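Local structure of hypothetical protein (Parabacteroides merdae, 4OO3) at residues Y42-I56 / W69-M83. The protein is a putative oxidoreductase with a Rossmann-type domain that probably binds a nicotinamide dinucleotide. Residues are numbered along the deposited sequence; the frame is centred on the assembly and turned at random.
Sequences YAPTGFDVDEHLKRI and WNEIVYTGDDYLEKM
Tyr42 lies with one ring face against selenomethionine Met83, whose CB stands 3.7 Å from the Tyr42 ring centroid, a CH-pi contact 15° off the ring normal. Tyr42 CG points anti to the carbonyl carbon (chi1 -60°), which carries the ring over the Lys82-Met83 backbone of helix 79-86; Tyr74 CB meets it obliquely, 3.8 Å from Tyr42 CD2. A water gives hydrogen bonds to both Tyr42 OH and Met83 O, while the same hydroxyl bonds to Glu86 further along the helix. Replacing Tyr42 by an alanine is likely to open a gap beside Met83 and to leave Glu86 and the water without their hydroxyl partner. A second CH-pi contact follows one turn earlier in the helix, where Pro44 CD sits over a face of the Tyr79 ring, 3.6 Å from its centroid; the phenol beyond is tethered to Tyr104. Behind these side chains run two parallel-strand bonds, Ala43 N to Tyr74 O (3.1 Å) and Gly76 N to Ala43 O (3.2 Å), which set the register of the strand ends.

Across the sheet, helix 47-61 packs on strand 70-75 through a different set of groups. Leu53 CD2 and Val73 CG2 meet tip to tip at 3.8 Å. Ile56 CG2 touches both Trp69 CB and the Glu71 carboxylate, 3.6 Å from Glu71 OE2. A water lying in the His52 ring plane links His52 NE2 to Glu71 OE1, two atoms themselves too far apart to bond directly.

The whole illustrates a beta-alpha-beta crossover of the Rossmann type: strand 38-43, helix 47-61 and strand 70-75, the last forming an edge of the parallel sheet. Helix 79-86 covers the Tyr42 face beside helix 98-110, which Leu80 and Met83 touch, while Met83 also reaches strand 14-17.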
# COMPACT_ATOMS: atom_id res chain seq x y z
N TYR A 42 -4.42 22.65 -5.62
CA TYR A 42 -4.65 22.89 -7.04
C TYR A 42 -5.37 21.68 -7.63
O TYR A 42 -4.87 20.55 -7.53
CB TYR A 42 -3.33 23.10 -7.79
CG TYR A 42 -2.54 24.27 -7.28
CD1 TYR A 42 -1.72 24.13 -6.18
CD2 TYR A 42 -2.62 25.51 -7.89
CE1 TYR A 42 -0.99 25.20 -5.69
CE2 TYR A 42 -1.89 26.59 -7.42
CZ TYR A 42 -1.08 26.42 -6.31
OH TYR A 42 -0.34 27.45 -5.81
N ALA A 43 -6.50 21.90 -8.26
CA ALA A 43 -7.31 20.80 -8.75
C ALA A 43 -8.31 21.27 -9.79
O ALA A 43 -8.71 22.42 -9.78
CB ALA A 43 -8.05 20.15 -7.58
N PRO A 44 -8.73 20.36 -10.68
CA PRO A 44 -9.89 20.72 -11.48
C PRO A 44 -11.11 20.85 -10.57
O PRO A 44 -11.14 20.27 -9.47
CB PRO A 44 -10.03 19.54 -12.44
CG PRO A 44 -9.45 18.38 -11.70
CD PRO A 44 -8.35 18.94 -10.85
N THR A 45 -12.09 21.63 -11.00
CA THR A 45 -13.35 21.74 -10.27
C THR A 45 -14.02 20.37 -10.27
O THR A 45 -13.78 19.57 -11.15
CB THR A 45 -14.31 22.73 -10.95
OG1 THR A 45 -14.54 22.32 -12.30
CG2 THR A 45 -13.75 24.15 -10.95
N GLY A 46 -14.84 20.10 -9.26
CA GLY A 46 -15.65 18.89 -9.27
C GLY A 46 -15.71 18.13 -7.97
O GLY A 46 -15.22 18.57 -6.94
N PHE A 47 -16.33 16.96 -8.05
CA PHE A 47 -16.57 16.08 -6.92
C PHE A 47 -15.31 15.77 -6.10
O PHE A 47 -15.32 15.91 -4.88
CB PHE A 47 -17.19 14.78 -7.44
CG PHE A 47 -17.40 13.73 -6.38
CD1 PHE A 47 -18.48 13.81 -5.52
CD2 PHE A 47 -16.52 12.66 -6.26
CE1 PHE A 47 -18.68 12.85 -4.54
CE2 PHE A 47 -16.71 11.70 -5.29
CZ PHE A 47 -17.80 11.79 -4.43
N ASP A 48 -14.24 15.36 -6.78
CA ASP A 48 -13.03 14.88 -6.10
C ASP A 48 -12.45 15.91 -5.14
O ASP A 48 -12.24 15.60 -3.97
CB ASP A 48 -11.96 14.44 -7.12
CG ASP A 48 -12.35 13.19 -7.90
OD1 ASP A 48 -13.19 12.38 -7.44
OD2 ASP A 48 -11.79 13.00 -8.99
N VAL A 49 -12.21 17.13 -5.61
CA VAL A 49 -11.68 18.20 -4.74
C VAL A 49 -12.67 18.63 -3.65
O VAL A 49 -12.26 18.91 -2.52
CB VAL A 49 -11.19 19.44 -5.53
CG1 VAL A 49 -12.36 20.17 -6.20
CG2 VAL A 49 -10.42 20.39 -4.63
N ASP A 50 -13.96 18.70 -3.97
CA ASP A 50 -14.99 19.05 -2.99
C ASP A 50 -14.99 18.06 -1.84
O ASP A 50 -15.11 18.45 -0.67
CB ASP A 50 -16.39 19.09 -3.62
CG ASP A 50 -16.55 20.19 -4.65
OD1 ASP A 50 -15.71 21.12 -4.70
OD2 ASP A 50 -17.54 20.13 -5.42
N GLU A 51 -14.88 16.78 -2.17
CA GLU A 51 -14.82 15.74 -1.14
C GLU A 51 -13.55 15.85 -0.31
O GLU A 51 -13.58 15.62 0.90
CB GLU A 51 -14.91 14.35 -1.77
CG GLU A 51 -16.27 14.06 -2.36
CD GLU A 51 -17.35 14.08 -1.32
OE1 GLU A 51 -17.34 13.19 -0.45
OE2 GLU A 51 -18.22 14.98 -1.37
N HIS A 52 -12.44 16.19 -0.95
CA HIS A 52 -11.20 16.37 -0.21
C HIS A 52 -11.33 17.52 0.78
O HIS A 52 -10.94 17.38 1.95
CB HIS A 52 -10.02 16.64 -1.15
CG HIS A 52 -8.79 17.09 -0.43
ND1 HIS A 52 -7.94 16.21 0.20
CD2 HIS A 52 -8.30 18.33 -0.20
CE1 HIS A 52 -6.97 16.89 0.78
NE2 HIS A 52 -7.16 18.18 0.55
N LEU A 53 -11.87 18.64 0.33
CA LEU A 53 -12.02 19.82 1.18
C LEU A 53 -12.95 19.56 2.37
O LEU A 53 -12.69 20.05 3.47
CB LEU A 53 -12.51 21.03 0.37
CG LEU A 53 -11.54 21.56 -0.69
CD1 LEU A 53 -12.14 22.75 -1.41
CD2 LEU A 53 -10.19 21.92 -0.09
N LYS A 54 -14.03 18.80 2.15
CA LYS A 54 -14.91 18.36 3.25
C LYS A 54 -14.16 17.61 4.34
O LYS A 54 -14.39 17.84 5.52
CB LYS A 54 -16.02 17.44 2.74
CG LYS A 54 -17.21 18.14 2.11
CD LYS A 54 -18.46 17.28 2.25
CE LYS A 54 -19.54 17.67 1.26
NZ LYS A 54 -19.26 17.12 -0.10
N ARG A 55 -13.28 16.70 3.94
CA ARG A 55 -12.53 15.89 4.89
C ARG A 55 -11.63 16.76 5.75
O ARG A 55 -11.57 16.58 6.96
CB ARG A 55 -11.69 14.85 4.17
CG ARG A 55 -12.52 13.75 3.52
CD ARG A 55 -11.70 12.95 2.53
NE ARG A 55 -12.58 12.11 1.73
CZ ARG A 55 -12.53 11.98 0.40
NH1 ARG A 55 -11.61 12.60 -0.34
NH2 ARG A 55 -13.42 11.19 -0.19
N ILE A 56 -10.94 17.70 5.11
CA ILE A 56 -10.07 18.63 5.84
C ILE A 56 -10.85 19.45 6.86
O ILE A 56 -10.40 19.65 7.99
CB ILE A 56 -9.35 19.63 4.91
CG1 ILE A 56 -8.50 18.90 3.86
CG2 ILE A 56 -8.50 20.58 5.74
CD1 ILE A 56 -7.42 18.00 4.43
N TRP A 69 -6.11 23.73 9.66
CA TRP A 69 -5.59 23.89 8.31
C TRP A 69 -6.27 25.05 7.59
O TRP A 69 -7.49 25.20 7.67
CB TRP A 69 -5.78 22.63 7.47
CG TRP A 69 -5.18 21.43 8.08
CD1 TRP A 69 -5.84 20.35 8.58
CD2 TRP A 69 -3.78 21.17 8.27
NE1 TRP A 69 -4.95 19.44 9.07
CE2 TRP A 69 -3.67 19.91 8.89
CE3 TRP A 69 -2.61 21.88 7.97
CZ2 TRP A 69 -2.44 19.34 9.22
CZ3 TRP A 69 -1.40 21.31 8.29
CH2 TRP A 69 -1.32 20.05 8.91
N ASN A 70 -5.46 25.85 6.91
CA ASN A 70 -5.95 26.91 6.04
C ASN A 70 -5.77 26.50 4.58
O ASN A 70 -4.66 26.57 4.04
CB ASN A 70 -5.21 28.20 6.32
CG ASN A 70 -5.65 29.33 5.42
OD1 ASN A 70 -6.81 29.39 5.00
ND2 ASN A 70 -4.74 30.25 5.14
N GLU A 71 -6.85 26.05 3.96
CA GLU A 71 -6.79 25.54 2.60
C GLU A 71 -6.93 26.69 1.61
O GLU A 71 -8.00 27.26 1.42
CB GLU A 71 -7.88 24.49 2.38
CG GLU A 71 -7.80 23.31 3.34
CD GLU A 71 -6.67 22.36 3.01
OE1 GLU A 71 -6.63 21.84 1.88
OE2 GLU A 71 -5.82 22.12 3.90
N ILE A 72 -5.81 27.06 0.99
CA ILE A 72 -5.79 28.08 -0.04
C ILE A 72 -5.99 27.38 -1.38
O ILE A 72 -5.07 26.77 -1.91
CB ILE A 72 -4.47 28.86 -0.04
CG1 ILE A 72 -4.23 29.49 1.34
CG2 ILE A 72 -4.50 29.94 -1.11
CD1 ILE A 72 -2.79 29.84 1.62
N VAL A 73 -7.20 27.47 -1.91
CA VAL A 73 -7.64 26.62 -3.01
C VAL A 73 -7.60 27.32 -4.36
O VAL A 73 -7.99 28.48 -4.47
CB VAL A 73 -9.07 26.12 -2.76
CG1 VAL A 73 -9.55 25.24 -3.91
CG2 VAL A 73 -9.15 25.38 -1.42
N TYR A 74 -7.12 26.61 -5.37
CA TYR A 74 -7.26 27.02 -6.75
C TYR A 74 -7.88 25.89 -7.56
O TYR A 74 -7.32 24.78 -7.64
CB TYR A 74 -5.91 27.35 -7.38
CG TYR A 74 -6.10 27.78 -8.81
CD1 TYR A 74 -6.36 29.12 -9.11
CD2 TYR A 74 -6.07 26.86 -9.85
CE1 TYR A 74 -6.55 29.52 -10.42
CE2 TYR A 74 -6.27 27.25 -11.16
CZ TYR A 74 -6.51 28.58 -11.44
OH TYR A 74 -6.71 28.99 -12.72
N THR A 75 -9.04 26.16 -8.17
CA THR A 75 -9.64 25.19 -9.07
C THR A 75 -9.78 25.79 -10.46
O THR A 75 -10.15 26.94 -10.62
CB THR A 75 -11.00 24.66 -8.54
OG1 THR A 75 -11.90 25.75 -8.32
CG2 THR A 75 -10.79 23.91 -7.24
N GLY A 76 -9.45 24.99 -11.47
CA GLY A 76 -9.49 25.41 -12.86
C GLY A 76 -8.85 24.36 -13.75
O GLY A 76 -8.14 23.48 -13.26
N ASP A 77 -9.11 24.43 -15.05
CA ASP A 77 -8.50 23.51 -16.02
C ASP A 77 -6.97 23.56 -15.97
O ASP A 77 -6.31 22.55 -16.20
CB ASP A 77 -8.95 23.84 -17.44
CG ASP A 77 -10.43 23.60 -17.67
OD1 ASP A 77 -10.96 22.56 -17.23
OD2 ASP A 77 -11.07 24.47 -18.31
N ASP A 78 -6.42 24.73 -15.67
CA ASP A 78 -4.98 24.94 -15.66
C ASP A 78 -4.35 24.74 -14.28
O ASP A 78 -3.33 25.37 -13.98
CB ASP A 78 -4.67 26.35 -16.17
CG ASP A 78 -5.28 27.45 -15.29
OD1 ASP A 78 -6.16 27.15 -14.45
OD2 ASP A 78 -4.89 28.62 -15.45
N TYR A 79 -4.95 23.88 -13.46
CA TYR A 79 -4.49 23.67 -12.07
C TYR A 79 -2.99 23.32 -11.99
O TYR A 79 -2.27 23.89 -11.16
CB TYR A 79 -5.35 22.62 -11.34
CG TYR A 79 -5.34 21.24 -11.97
CD1 TYR A 79 -4.39 20.29 -11.60
CD2 TYR A 79 -6.27 20.89 -12.95
CE1 TYR A 79 -4.38 19.04 -12.18
CE2 TYR A 79 -6.26 19.65 -13.54
CZ TYR A 79 -5.32 18.72 -13.15
OH TYR A 79 -5.31 17.49 -13.74
N LEU A 80 -2.52 22.40 -12.84
CA LEU A 80 -1.12 21.96 -12.81
C LEU A 80 -0.19 23.08 -13.23
O LEU A 80 0.81 23.34 -12.59
CB LEU A 80 -0.90 20.75 -13.73
CG LEU A 80 0.52 20.17 -13.74
CD1 LEU A 80 0.87 19.55 -12.40
CD2 LEU A 80 0.67 19.15 -14.85
N GLU A 81 -0.54 23.71 -14.35
CA GLU A 81 0.18 24.87 -14.86
C GLU A 81 0.31 25.97 -13.79
O GLU A 81 1.40 26.55 -13.63
CB GLU A 81 -0.55 25.37 -16.11
CG GLU A 81 -0.04 26.63 -16.77
CD GLU A 81 -0.86 26.99 -18.01
OE1 GLU A 81 -0.90 26.16 -18.94
OE2 GLU A 81 -1.45 28.09 -18.04
N LYS A 82 -0.76 26.23 -13.03
CA LYS A 82 -0.74 27.24 -11.95
C LYS A 82 0.14 26.84 -10.78
O LYS A 82 0.88 27.66 -10.24
CB LYS A 82 -2.16 27.55 -11.44
CG LYS A 82 -2.88 28.65 -12.21
CD LYS A 82 -2.34 30.03 -11.87
CE LYS A 82 -2.81 31.08 -12.87
NZ LYS A 82 -4.28 31.33 -12.77
N MSE A 83 0.04 25.58 -10.37
CA MSE A 83 0.86 25.07 -9.28
C MSE A 83 2.33 25.23 -9.58
O MSE A 83 3.09 25.72 -8.74
CB MSE A 83 0.56 23.59 -9.07
CG MSE A 83 1.12 23.10 -7.74
SE MSE A 83 2.77 22.09 -8.07
CE MSE A 83 1.81 20.39 -8.09
O HOH W 1 2.29 26.24 -6.01
O HOH W 2 -5.06 19.73 1.28